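PDB 4QIT: nitronate monooxygenase family protein from Pseudomonas aeruginosa, which uses FMN and molecular oxygen to oxidise alkyl nitronates such as the toxin propionate 3-nitronate, probably its physiological substrate, removing the nitro group. Local coordinates for residues 82-87 against 305-310; 98-103 against 313-318; 127-132 against 149-154; 158-163 against 174-179. The protein carries 1 engineered substitution. All blocks are in the same frame, centred on the assembly; numbering follows the deposited sequence.

Contact 1. Residues 82-87 against 305-310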
loop_
_atom_site.group_PDB
_atom_site.type_symbol
_atom_site.label_atom_id
_atom_site.label_comp_id
_atom_site.label_asym_id
_atom_site.label_seq_id
_atom_site.Cartn_x
_atom_site.Cartn_y
_atom_site.Cartn_z
ATOM N N GLY A 82 -26.328 -3.109 8.491
ATOM C CA GLY A 82 -25.825 -3.151 9.849
ATOM C C GLY A 82 -26.754 -3.946 10.748
ATOM O O GLY A 82 -27.980 -3.889 10.608
ATOM N N GLN A 83 -26.163 -4.682 11.675
ATOM C CA GLN A 83 -26.939 -5.463 12.633
ATOM C C GLN A 83 -26.909 -4.790 13.991
ATOM O O GLN A 83 -25.861 -4.712 14.636
ATOM C CB GLN A 83 -26.412 -6.890 12.712
ATOM C CG GLN A 83 -26.802 -7.722 11.490
ATOM C CD GLN A 83 -26.185 -9.110 11.474
ATOM O OE1 GLN A 83 -25.974 -9.728 12.523
ATOM N NE2 GLN A 83 -25.892 -9.610 10.274
ATOM N N ALA A 84 -28.064 -4.286 14.410
ATOM C CA ALA A 84 -28.181 -3.609 15.689
ATOM C C ALA A 84 -27.844 -4.584 16.812
ATOM O O ALA A 84 -28.190 -5.771 16.742
ATOM C CB ALA A 84 -29.582 -3.055 15.873
ATOM N N ASP A 85 -27.167 -4.071 17.832
ATOM C CA ASP A 85 -26.767 -4.848 19.005
ATOM C C ASP A 85 -26.774 -3.898 20.193
ATOM O O ASP A 85 -25.730 -3.365 20.572
ATOM C CB ASP A 85 -25.360 -5.436 18.809
ATOM C CG ASP A 85 -24.967 -6.417 19.907
ATOM O OD1 ASP A 85 -25.495 -6.325 21.042
ATOM O OD2 ASP A 85 -24.102 -7.282 19.643
ATOM N N PRO A 86 -27.958 -3.667 20.778
ATOM C CA PRO A 86 -28.114 -2.652 21.828
ATOM C C PRO A 86 -27.151 -2.831 23.002
ATOM O O PRO A 86 -26.628 -1.841 23.502
ATOM C CB PRO A 86 -29.563 -2.839 22.274
ATOM C CG PRO A 86 -30.256 -3.347 21.043
ATOM C CD PRO A 86 -29.251 -4.246 20.370
ATOM N N ALA A 87 -26.904 -4.069 23.424
ATOM C CA ALA A 87 -25.981 -4.301 24.530
ATOM C C ALA A 87 -24.563 -3.867 24.171
ATOM O O ALA A 87 -23.897 -3.192 24.958
ATOM C CB ALA A 87 -25.999 -5.764 24.952
ATOM N N TYR A 305 -20.824 -1.531 11.812
ATOM C CA TYR A 305 -21.013 -0.387 10.935
ATOM C C TYR A 305 -22.488 -0.356 10.504
ATOM O O TYR A 305 -23.060 -1.393 10.201
ATOM C CB TYR A 305 -20.108 -0.568 9.717
ATOM C CG TYR A 305 -20.225 0.511 8.670
ATOM C CD1 TYR A 305 -19.479 1.684 8.756
ATOM C CD2 TYR A 305 -21.071 0.346 7.581
ATOM C CE1 TYR A 305 -19.586 2.677 7.780
ATOM C CE2 TYR A 305 -21.196 1.327 6.610
ATOM C CZ TYR A 305 -20.450 2.485 6.712
ATOM O OH TYR A 305 -20.579 3.445 5.726
ATOM N N PRO A 306 -23.113 0.833 10.455
ATOM C CA PRO A 306 -22.563 2.164 10.695
ATOM C C PRO A 306 -22.956 2.747 12.065
ATOM O O PRO A 306 -22.840 3.966 12.278
ATOM C CB PRO A 306 -23.227 2.976 9.581
ATOM C CG PRO A 306 -24.633 2.405 9.553
ATOM C CD PRO A 306 -24.481 0.921 9.902
ATOM N N PHE A 307 -23.427 1.898 12.982
ATOM C CA PHE A 307 -23.809 2.357 14.312
ATOM C C PHE A 307 -22.662 3.061 15.023
ATOM O O PHE A 307 -22.880 4.046 15.731
ATOM C CB PHE A 307 -24.342 1.188 15.163
ATOM C CG PHE A 307 -25.526 0.491 14.556
ATOM C CD1 PHE A 307 -26.815 0.974 14.769
ATOM C CD2 PHE A 307 -25.354 -0.645 13.773
ATOM C CE1 PHE A 307 -27.910 0.333 14.200
ATOM C CE2 PHE A 307 -26.443 -1.290 13.205
ATOM C CZ PHE A 307 -27.721 -0.795 13.418
ATOM N N VAL A 308 -21.444 2.549 14.861
ATOM C CA VAL A 308 -20.269 3.203 15.434
ATOM C C VAL A 308 -20.157 4.652 14.969
ATOM O O VAL A 308 -19.897 5.548 15.775
ATOM C CB VAL A 308 -18.972 2.440 15.100
ATOM C CG1 VAL A 308 -17.748 3.173 15.653
ATOM C CG2 VAL A 308 -19.042 1.028 15.653
ATOM N N TYR A 309 -20.367 4.888 13.673
ATOM C CA TYR A 309 -20.287 6.258 13.166
ATOM C C TYR A 309 -21.354 7.176 13.766
ATOM O O TYR A 309 -21.109 8.360 13.959
ATOM C CB TYR A 309 -20.309 6.299 11.630
ATOM C CG TYR A 309 -19.649 7.551 11.070
ATOM C CD1 TYR A 309 -18.507 8.071 11.663
ATOM C CD2 TYR A 309 -20.160 8.201 9.956
ATOM C CE1 TYR A 309 -17.883 9.203 11.167
ATOM C CE2 TYR A 309 -19.539 9.348 9.450
ATOM C CZ TYR A 309 -18.399 9.833 10.064
ATOM O OH TYR A 309 -17.765 10.962 9.585
ATOM N N ASP A 310 -22.525 6.633 14.079
ATOM C CA ASP A 310 -23.561 7.421 14.740
ATOM C C ASP A 310 -23.059 7.913 16.101
ATOM O O ASP A 310 -23.273 9.071 16.465
ATOM C CB ASP A 310 -24.834 6.583 14.886
ATOM C CG ASP A 310 -26.042 7.412 15.289
ATOM O OD1 ASP A 310 -26.154 8.577 14.848
ATOM O OD2 ASP A 310 -26.891 6.899 16.055
#
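Gly82 opens the contact by laying its bare CA against the carbonyl of Tyr305, 3.3 Å from Tyr305 O. Glycine suits the place because the direction a side chain would take is already filled by Tyr305 O, Pro306 CD and the Phe307 ring. The same residue also meets that ring at its edge and near its plane, with Gly82 C 3.6 Å from Phe307 CE2. Gln83 turns its side chain away, as a polar residue at the surface can, and uses its backbone: the carbonyl carbon approaches Phe307 obliquely, while its N bonds to Asp304 OD2. At Ala84 the methyl takes over, with Ala84 CB 3.8 Å from Phe307 CZ, small enough to let the chain pass close to the ring. Phe307 reaches all three residues because its CG stands anti to its own carbonyl carbon (chi1 -58°), which carries the ring out from the start of its helix. Just before it, a cis peptide bond joins Tyr305 to Pro306 and folds Pro306 CB over the tyrosine ring. Asp85 then N-caps helix 86-101 through OD1 and Arg88 N. The contact thus joins the approaches to helices 86-101 and 307-320, while the Tyr305 side chain, near the bound nitroethane, meets His79 edge-to-face, just beyond strand 72-77.

Contact 2. Residues 98-103 against 313-318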
loop_
_atom_site.group_PDB
_atom_site.type_symbol
_atom_site.label_atom_id
_atom_site.label_comp_id
_atom_site.label_asym_id
_atom_site.label_seq_id
_atom_site.Cartn_x
_atom_site.Cartn_y
_atom_site.Cartn_z
ATOM N N PRO A 98 -16.353 9.420 29.069
ATOM C CA PRO A 98 -15.450 10.499 29.493
ATOM C C PRO A 98 -15.124 11.506 28.388
ATOM O O PRO A 98 -14.903 12.680 28.689
ATOM C CB PRO A 98 -14.177 9.749 29.904
ATOM C CG PRO A 98 -14.642 8.383 30.258
ATOM C CD PRO A 98 -15.747 8.093 29.287
ATOM N N LEU A 99 -15.091 11.060 27.134
ATOM C CA LEU A 99 -14.855 11.969 26.013
ATOM C C LEU A 99 -15.998 12.978 25.855
ATOM O O LEU A 99 -15.768 14.179 25.642
ATOM C CB LEU A 99 -14.645 11.178 24.719
ATOM C CG LEU A 99 -13.468 10.204 24.765
ATOM C CD1 LEU A 99 -13.432 9.333 23.512
ATOM C CD2 LEU A 99 -12.156 10.961 24.955
ATOM N N PHE A 100 -17.231 12.497 25.962
ATOM C CA PHE A 100 -18.380 13.391 25.901
ATOM C C PHE A 100 -18.337 14.372 27.067
ATOM O O PHE A 100 -18.639 15.560 26.902
ATOM C CB PHE A 100 -19.688 12.595 25.937
ATOM C CG PHE A 100 -20.061 11.959 24.620
ATOM C CD1 PHE A 100 -20.816 12.659 23.692
ATOM C CD2 PHE A 100 -19.669 10.659 24.319
ATOM C CE1 PHE A 100 -21.175 12.078 22.491
ATOM C CE2 PHE A 100 -20.017 10.073 23.106
ATOM C CZ PHE A 100 -20.770 10.783 22.195
ATOM N N ALA A 101 -17.934 13.873 28.235
ATOM C CA ALA A 101 -17.922 14.677 29.459
ATOM C C ALA A 101 -16.920 15.831 29.397
ATOM O O ALA A 101 -17.132 16.873 30.025
ATOM C CB ALA A 101 -17.661 13.791 30.682
ATOM N N GLU A 102 -15.837 15.653 28.640
ATOM C CA GLU A 102 -14.874 16.735 28.401
ATOM C C GLU A 102 -15.550 17.983 27.837
ATOM O O GLU A 102 -15.076 19.114 28.022
ATOM C CB GLU A 102 -13.803 16.287 27.399
ATOM C CG GLU A 102 -12.749 15.343 27.937
ATOM C CD GLU A 102 -11.597 15.159 26.959
ATOM O OE1 GLU A 102 -11.060 14.035 26.880
ATOM O OE2 GLU A 102 -11.228 16.148 26.287
ATOM N N PHE A 103 -16.645 17.765 27.119
ATOM C CA PHE A 103 -17.344 18.839 26.434
ATOM C C PHE A 103 -18.698 19.117 27.063
ATOM O O PHE A 103 -19.558 19.760 26.456
ATOM C CB PHE A 103 -17.463 18.486 24.956
ATOM C CG PHE A 103 -16.141 18.165 24.338
ATOM C CD1 PHE A 103 -15.196 19.170 24.172
ATOM C CD2 PHE A 103 -15.818 16.867 23.966
ATOM C CE1 PHE A 103 -13.950 18.902 23.630
ATOM C CE2 PHE A 103 -14.573 16.583 23.419
ATOM C CZ PHE A 103 -13.636 17.599 23.250
ATOM N N LYS A 313 -20.351 10.592 15.424
ATOM C CA LYS A 313 -20.962 11.858 15.001
ATOM C C LYS A 313 -21.502 12.654 16.188
ATOM O O LYS A 313 -21.343 13.877 16.255
ATOM C CB LYS A 313 -22.046 11.623 13.951
ATOM C CG LYS A 313 -21.491 11.361 12.573
ATOM C CD LYS A 313 -22.621 11.212 11.559
ATOM C CE LYS A 313 -22.270 11.844 10.229
ATOM N NZ LYS A 313 -23.510 12.224 9.481
ATOM N N ALA A 314 -22.109 11.959 17.142
ATOM C CA ALA A 314 -22.558 12.615 18.362
ATOM C C ALA A 314 -21.395 13.253 19.126
ATOM O O ALA A 314 -21.513 14.373 19.614
ATOM C CB ALA A 314 -23.303 11.631 19.250
ATOM N N LEU A 315 -20.269 12.547 19.220
ATOM C CA LEU A 315 -19.105 13.087 19.915
ATOM C C LEU A 315 -18.514 14.268 19.147
ATOM O O LEU A 315 -18.132 15.270 19.739
ATOM C CB LEU A 315 -18.066 11.981 20.151
ATOM C CG LEU A 315 -16.794 12.403 20.883
ATOM C CD1 LEU A 315 -17.107 13.074 22.227
ATOM C CD2 LEU A 315 -15.869 11.208 21.077
ATOM N N GLN A 316 -18.462 14.146 17.823
ATOM C CA GLN A 316 -18.003 15.231 16.970
ATOM C C GLN A 316 -18.838 16.484 17.189
ATOM O O GLN A 316 -18.306 17.597 17.223
ATOM C CB GLN A 316 -18.057 14.804 15.497
ATOM C CG GLN A 316 -16.964 13.797 15.131
ATOM C CD GLN A 316 -17.143 13.230 13.736
ATOM O OE1 GLN A 316 -18.234 13.290 13.164
ATOM N NE2 GLN A 316 -16.068 12.684 13.174
ATOM N N THR A 317 -20.147 16.293 17.341
ATOM C CA THR A 317 -21.073 17.408 17.524
ATOM C C THR A 317 -20.798 18.090 18.856
ATOM O O THR A 317 -20.760 19.320 18.936
ATOM C CB THR A 317 -22.533 16.930 17.440
ATOM O OG1 THR A 317 -22.794 16.414 16.128
ATOM C CG2 THR A 317 -23.501 18.070 17.707
ATOM N N ALA A 318 -20.579 17.294 19.893
ATOM C CA ALA A 318 -20.300 17.839 21.214
ATOM C C ALA A 318 -18.961 18.577 21.221
ATOM O O ALA A 318 -18.826 19.636 21.833
ATOM C CB ALA A 318 -20.315 16.737 22.245
HETATM O O HOH W 1 -20.682 20.058 23.939
#
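This is apolar helix packing: the end of helix 86-101, with Leu99 and Phe100, and Phe103 just after it, lie against Ala314, Leu315 and Ala318 of helix 307-320, away from the flavin and substrate sites. Its centre is a CH-pi contact. Leu315 CD1 sits 3.9 Å from the centroid of the Phe100 ring and only 8° from the ring normal, so the methyl stands almost squarely over the face. Leu315 CG is anti to its backbone N (chi1 -179°), a torsion that swings the branched end toward the other helix, while Leu315 CB stays over the same ring, 3.6 Å from Phe100 CZ. At the far edge of that ring the small Ala314 fits close: its CB lies in the ring plane, 3.9 Å from Phe100 CE1. The second branch of Leu315 serves Leu99, with Leu315 CD2 3.8 Å from Leu99 CB. One turn further on, Phe103 brings its CB to 3.6 Å from Ala318 O; alanine here lets the two backbones come close. Pro108 and Phe327, from loops, touch Phe100 and Leu315 respectively. At the end of the interface a water donates to Phe103 O and to Ala318 O, at 2.8 Å in each case. Two carbonyl oxygens cannot bond each other, since both only accept, and the water supplies the missing hydrogens. Cohesion between these segments therefore comes from dispersion and shape, with polar linkage confined to this one water bridge.

Contact 3. Residues 127-132 against 149-154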
loop_
_atom_site.group_PDB
_atom_site.type_symbol
_atom_site.label_atom_id
_atom_site.label_comp_id
_atom_site.label_asym_id
_atom_site.label_seq_id
_atom_site.Cartn_x
_atom_site.Cartn_y
_atom_site.Cartn_z
ATOM N N MET A 127 -35.947 5.343 -7.563
ATOM C CA MET A 127 -35.599 6.757 -7.728
ATOM C C MET A 127 -34.500 6.951 -8.776
ATOM O O MET A 127 -34.582 7.857 -9.618
ATOM C CB MET A 127 -35.198 7.385 -6.391
ATOM C CG MET A 127 -34.872 8.865 -6.468
ATOM S SD MET A 127 -33.171 9.244 -6.952
ATOM C CE MET A 127 -32.264 8.704 -5.501
ATOM N N LEU A 128 -33.477 6.101 -8.732
ATOM C CA LEU A 128 -32.398 6.184 -9.718
ATOM C C LEU A 128 -32.884 5.870 -11.133
ATOM O O LEU A 128 -32.412 6.463 -12.103
ATOM C CB LEU A 128 -31.236 5.261 -9.329
ATOM C CG LEU A 128 -30.489 5.607 -8.037
ATOM C CD1 LEU A 128 -29.503 4.494 -7.699
ATOM C CD2 LEU A 128 -29.766 6.943 -8.161
ATOM N N LEU A 129 -33.827 4.936 -11.249
ATOM C CA LEU A 129 -34.361 4.555 -12.555
ATOM C C LEU A 129 -35.169 5.705 -13.158
ATOM O O LEU A 129 -35.246 5.852 -14.380
ATOM C CB LEU A 129 -35.212 3.284 -12.446
ATOM C CG LEU A 129 -34.463 2.010 -12.045
ATOM C CD1 LEU A 129 -35.436 0.857 -11.886
ATOM C CD2 LEU A 129 -33.387 1.663 -13.053
ATOM N N GLU A 130 -35.747 6.534 -12.296
ATOM C CA GLU A 130 -36.493 7.704 -12.750
ATOM C C GLU A 130 -35.560 8.845 -13.160
ATOM O O GLU A 130 -35.747 9.472 -14.205
ATOM C CB GLU A 130 -37.433 8.200 -11.652
ATOM C CG GLU A 130 -38.593 7.269 -11.322
ATOM C CD GLU A 130 -39.371 7.745 -10.110
ATOM O OE1 GLU A 130 -40.595 7.963 -10.233
ATOM O OE2 GLU A 130 -38.759 7.898 -9.028
ATOM N N GLU A 131 -34.556 9.119 -12.330
ATOM C CA GLU A 131 -33.686 10.276 -12.547
ATOM C C GLU A 131 -32.590 10.033 -13.587
ATOM O O GLU A 131 -32.129 10.976 -14.237
ATOM C CB GLU A 131 -33.064 10.741 -11.222
ATOM C CG GLU A 131 -34.071 11.233 -10.190
ATOM C CD GLU A 131 -34.966 12.351 -10.705
ATOM O OE1 GLU A 131 -34.455 13.298 -11.346
ATOM O OE2 GLU A 131 -36.188 12.288 -10.458
ATOM N N ARG A 132 -32.171 8.778 -13.722
ATOM C CA ARG A 132 -31.181 8.367 -14.720
ATOM C C ARG A 132 -29.916 9.228 -14.791
ATOM O O ARG A 132 -29.633 9.840 -15.825
ATOM C CB ARG A 132 -31.828 8.281 -16.108
ATOM C CG ARG A 132 -33.061 7.395 -16.135
ATOM C CD ARG A 132 -33.659 7.268 -17.531
ATOM N NE ARG A 132 -35.027 6.753 -17.466
ATOM C CZ ARG A 132 -35.632 6.080 -18.442
ATOM N NH1 ARG A 132 -34.991 5.823 -19.575
ATOM N NH2 ARG A 132 -36.881 5.658 -18.280
ATOM N N ARG A 149 -28.538 -4.689 -13.861
ATOM C CA ARG A 149 -29.187 -4.748 -15.172
ATOM C C ARG A 149 -30.309 -3.724 -15.332
ATOM O O ARG A 149 -30.449 -3.103 -16.387
ATOM C CB ARG A 149 -29.755 -6.147 -15.414
ATOM C CG ARG A 149 -28.697 -7.206 -15.684
ATOM C CD ARG A 149 -27.881 -6.889 -16.925
ATOM N NE ARG A 149 -26.781 -7.833 -17.100
ATOM C CZ ARG A 149 -25.775 -7.654 -17.949
ATOM N NH1 ARG A 149 -25.736 -6.564 -18.702
ATOM N NH2 ARG A 149 -24.808 -8.556 -18.044
ATOM N N ALA A 150 -31.112 -3.565 -14.288
ATOM C CA ALA A 150 -32.215 -2.611 -14.318
ATOM C C ALA A 150 -31.714 -1.183 -14.551
ATOM O O ALA A 150 -32.315 -0.424 -15.315
ATOM C CB ALA A 150 -33.019 -2.697 -13.040
ATOM N N LEU A 151 -30.617 -0.822 -13.886
ATOM C CA LEU A 151 -30.005 0.490 -14.085
ATOM C C LEU A 151 -29.485 0.638 -15.511
ATOM O O LEU A 151 -29.673 1.673 -16.155
ATOM C CB LEU A 151 -28.858 0.696 -13.085
ATOM C CG LEU A 151 -29.262 0.793 -11.615
ATOM C CD1 LEU A 151 -28.072 0.525 -10.696
ATOM C CD2 LEU A 151 -29.849 2.160 -11.317
ATOM N N GLN A 152 -28.834 -0.406 -16.006
ATOM C CA GLN A 152 -28.264 -0.384 -17.344
ATOM C C GLN A 152 -29.356 -0.299 -18.412
ATOM O O GLN A 152 -29.150 0.285 -19.475
ATOM C CB GLN A 152 -27.362 -1.605 -17.550
ATOM C CG GLN A 152 -26.061 -1.526 -16.727
ATOM C CD GLN A 152 -25.328 -2.852 -16.613
ATOM O OE1 GLN A 152 -25.944 -3.922 -16.587
ATOM N NE2 GLN A 152 -24.001 -2.788 -16.523
ATOM N N ALA A 153 -30.522 -0.857 -18.101
ATOM C CA ALA A 153 -31.647 -0.874 -19.035
ATOM C C ALA A 153 -32.133 0.532 -19.392
ATOM O O ALA A 153 -32.693 0.745 -20.472
ATOM C CB ALA A 153 -32.792 -1.709 -18.463
ATOM N N VAL A 154 -31.928 1.489 -18.489
ATOM C CA VAL A 154 -32.308 2.872 -18.761
ATOM C C VAL A 154 -31.085 3.733 -19.101
ATOM O O VAL A 154 -31.145 4.965 -19.048
ATOM C CB VAL A 154 -33.124 3.499 -17.603
ATOM C CG1 VAL A 154 -34.450 2.770 -17.428
ATOM C CG2 VAL A 154 -32.335 3.475 -16.311
#
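Arg132 N bonds to Leu128 O at 2.8 Å, completing the last turn of helix 124-131, and the arginine then sends its side chain across Val154. The chain is extended from CG to NE and crosses the valine at about a right angle. Val154 CG1 lies over the centre of the guanidinium, 3.6 Å above its plane, so that a branched apolar residue covers one flat face of the cation. Arg132 NE also makes a weak bond back to Leu129 O, 3.2 Å long, which may help to settle the rotation of the group. Further in, the leucines fill the gap between two nearly parallel helices, whose short axes approach to 9.6 Å at 16°. Leu129 keeps CG anti to its carbonyl carbon (chi1 -65°) and drives CD2 into the other helix, 3.3 Å from Ala150 O and 3.9 Å from Val154 CG2. Ala150 is small enough to admit it. Deeper, Leu128 CB meets Leu151 CD2 at 3.9 Å, and both leucines also pack on strand 135-139, which runs between these helices in sequence. Away from the contact, Glu130 and Glu131 form salt bridges to Arg58 of helix 54-65. Between the segments the join is thus purely van der Waals, an aliphatic core flanked on its outer side by an arginine that remains exposed to solvent.

Contact 4. Residues 158-163 against 174-179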
loop_
_atom_site.group_PDB
_atom_site.type_symbol
_atom_site.label_atom_id
_atom_site.label_comp_id
_atom_site.label_asym_id
_atom_site.label_seq_id
_atom_site.Cartn_x
_atom_site.Cartn_y
_atom_site.Cartn_z
ATOM N N VAL A 158 -22.713 1.538 -14.732
ATOM C CA VAL A 158 -22.574 1.107 -13.337
ATOM C C VAL A 158 -21.125 0.784 -12.982
ATOM O O VAL A 158 -20.476 -0.045 -13.638
ATOM C CB VAL A 158 -23.452 -0.123 -13.026
ATOM C CG1 VAL A 158 -23.207 -0.616 -11.594
ATOM C CG2 VAL A 158 -24.935 0.210 -13.237
ATOM N N LEU A 159 -20.620 1.447 -11.941
ATOM C CA LEU A 159 -19.266 1.192 -11.451
ATOM C C LEU A 159 -19.347 0.577 -10.057
ATOM O O LEU A 159 -20.239 0.919 -9.277
ATOM C CB LEU A 159 -18.460 2.488 -11.349
ATOM C CG LEU A 159 -18.354 3.457 -12.530
ATOM C CD1 LEU A 159 -17.071 4.270 -12.406
ATOM C CD2 LEU A 159 -18.415 2.767 -13.870
ATOM N N VAL A 160 -18.406 -0.308 -9.734
ATOM C CA VAL A 160 -18.295 -0.830 -8.375
ATOM C C VAL A 160 -16.835 -0.831 -7.941
ATOM O O VAL A 160 -15.951 -1.196 -8.716
ATOM C CB VAL A 160 -18.870 -2.271 -8.247
ATOM C CG1 VAL A 160 -18.846 -2.730 -6.787
ATOM C CG2 VAL A 160 -20.292 -2.353 -8.779
ATOM N N CYS A 161 -16.581 -0.409 -6.708
ATOM C CA CYS A 161 -15.236 -0.429 -6.157
ATOM C C CYS A 161 -14.824 -1.833 -5.705
ATOM O O CYS A 161 -15.635 -2.580 -5.128
ATOM C CB CYS A 161 -15.182 0.524 -4.969
ATOM S SG CYS A 161 -13.596 0.594 -4.158
ATOM N N ALA A 162 -13.576 -2.199 -5.976
ATOM C CA ALA A 162 -13.012 -3.455 -5.473
ATOM C C ALA A 162 -11.598 -3.210 -4.973
ATOM O O ALA A 162 -10.896 -2.339 -5.507
ATOM C CB ALA A 162 -13.006 -4.512 -6.559
ATOM N N THR A 163 -11.173 -3.977 -3.967
ATOM C CA THR A 163 -9.824 -3.830 -3.407
ATOM C C THR A 163 -8.909 -5.009 -3.709
ATOM O O THR A 163 -7.725 -4.966 -3.394
ATOM C CB THR A 163 -9.826 -3.584 -1.874
ATOM O OG1 THR A 163 -10.259 -4.771 -1.193
ATOM C CG2 THR A 163 -10.702 -2.393 -1.510
ATOM N N ALA A 174 -21.440 -9.366 -11.257
ATOM C CA ALA A 174 -22.589 -8.496 -11.038
ATOM C C ALA A 174 -22.989 -7.776 -12.325
ATOM O O ALA A 174 -24.067 -7.180 -12.409
ATOM C CB ALA A 174 -22.276 -7.483 -9.940
ATOM N N GLY A 175 -22.108 -7.816 -13.319
ATOM C CA GLY A 175 -22.405 -7.230 -14.613
ATOM C C GLY A 175 -22.058 -5.757 -14.771
ATOM O O GLY A 175 -22.521 -5.114 -15.714
ATOM N N ALA A 176 -21.234 -5.223 -13.869
ATOM C CA ALA A 176 -20.884 -3.800 -13.909
ATOM C C ALA A 176 -20.151 -3.406 -15.192
ATOM O O ALA A 176 -19.520 -4.247 -15.846
ATOM C CB ALA A 176 -20.047 -3.423 -12.682
ATOM N N ASP A 177 -20.225 -2.124 -15.535
ATOM C CA ASP A 177 -19.520 -1.588 -16.693
ATOM C C ASP A 177 -18.034 -1.325 -16.437
ATOM O O ASP A 177 -17.239 -1.309 -17.370
ATOM C CB ASP A 177 -20.190 -0.297 -17.154
ATOM C CG ASP A 177 -21.619 -0.516 -17.622
ATOM O OD1 ASP A 177 -21.793 -0.994 -18.761
ATOM O OD2 ASP A 177 -22.565 -0.217 -16.862
ATOM N N ALA A 178 -17.672 -1.090 -15.176
ATOM C CA ALA A 178 -16.280 -0.836 -14.827
ATOM C C ALA A 178 -16.022 -1.113 -13.354
ATOM O O ALA A 178 -16.938 -1.062 -12.537
ATOM C CB ALA A 178 -15.885 0.599 -15.178
ATOM N N VAL A 179 -14.763 -1.410 -13.041
ATOM C CA VAL A 179 -14.341 -1.637 -11.664
ATOM C C VAL A 179 -13.445 -0.477 -11.240
ATOM O O VAL A 179 -12.556 -0.050 -11.989
ATOM C CB VAL A 179 -13.627 -3.010 -11.495
ATOM C CG1 VAL A 179 -12.347 -3.090 -12.341
ATOM C CG2 VAL A 179 -13.315 -3.276 -10.021
#
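Asp177 holds the start of strand 157-162 through CB and one carboxylate oxygen, OD2. Asp177 CB packs 3.5 Å from Val158 O; CG, anti to the carbonyl carbon (chi1 -63°), lies near Val158 N; and Asp177 OD2 accepts Val158 N at 2.8 Å. That bond is nearly straight, 168° at the hydrogen, and meets OD2 on its anti side, 17° out of the carboxylate plane. A short acid fits here because it can reach, from the loop alongside, an N-H near the start of the strand. The backbone of Asp177 adds a second link, Asp177 N to Val158 O at 2.8 Å, in the carbonyl plane, and Ala178 N gives that oxygen a further, weak bond. Parallel pairing follows, with Val160 N bonded to Ala178 O at 3.3 Å. Leu159 CD2 meets Ala178 CB at 3.6 Å on one face of the sheet, and Ala162 CB touches Val179 CG2 at 3.7 Å on the other. Gly175, with positive phi, ends helix 165-173 in a Schellman motif. The segments close a beta-alpha-beta crossover of the TIM barrel: helix 165-173 covers Val160, Ala176 and Val179 through Val171, while strand 135-139 bonds to the other edge of strand 157-162.

How the contacts relate
Contacts 1 and 2 lie along the same pair of helices, 86-101 and 307-320, with centres 18 Å apart; Tyr309 OH approaches Gln316 OE1 to 4.3 Å in plain packing. Contacts 3 and 4 belong to the barrel, 16 Å apart between centres, and are tied by Gln152 of contact 3, whose NE2 lies 2.9 Å from Gly175 O and 3.0 Å from Asp177 OD2, both probable hydrogen bonds. Contacts 2 and 4 stand on opposite sides of the chain's centre, with their own centres 38 Å apart. The active site lies between: the Tyr305 side chain of contact 1 is about 5 Å from nitroethane, and that of Val160 in contact 4 about 9 Å from FMN.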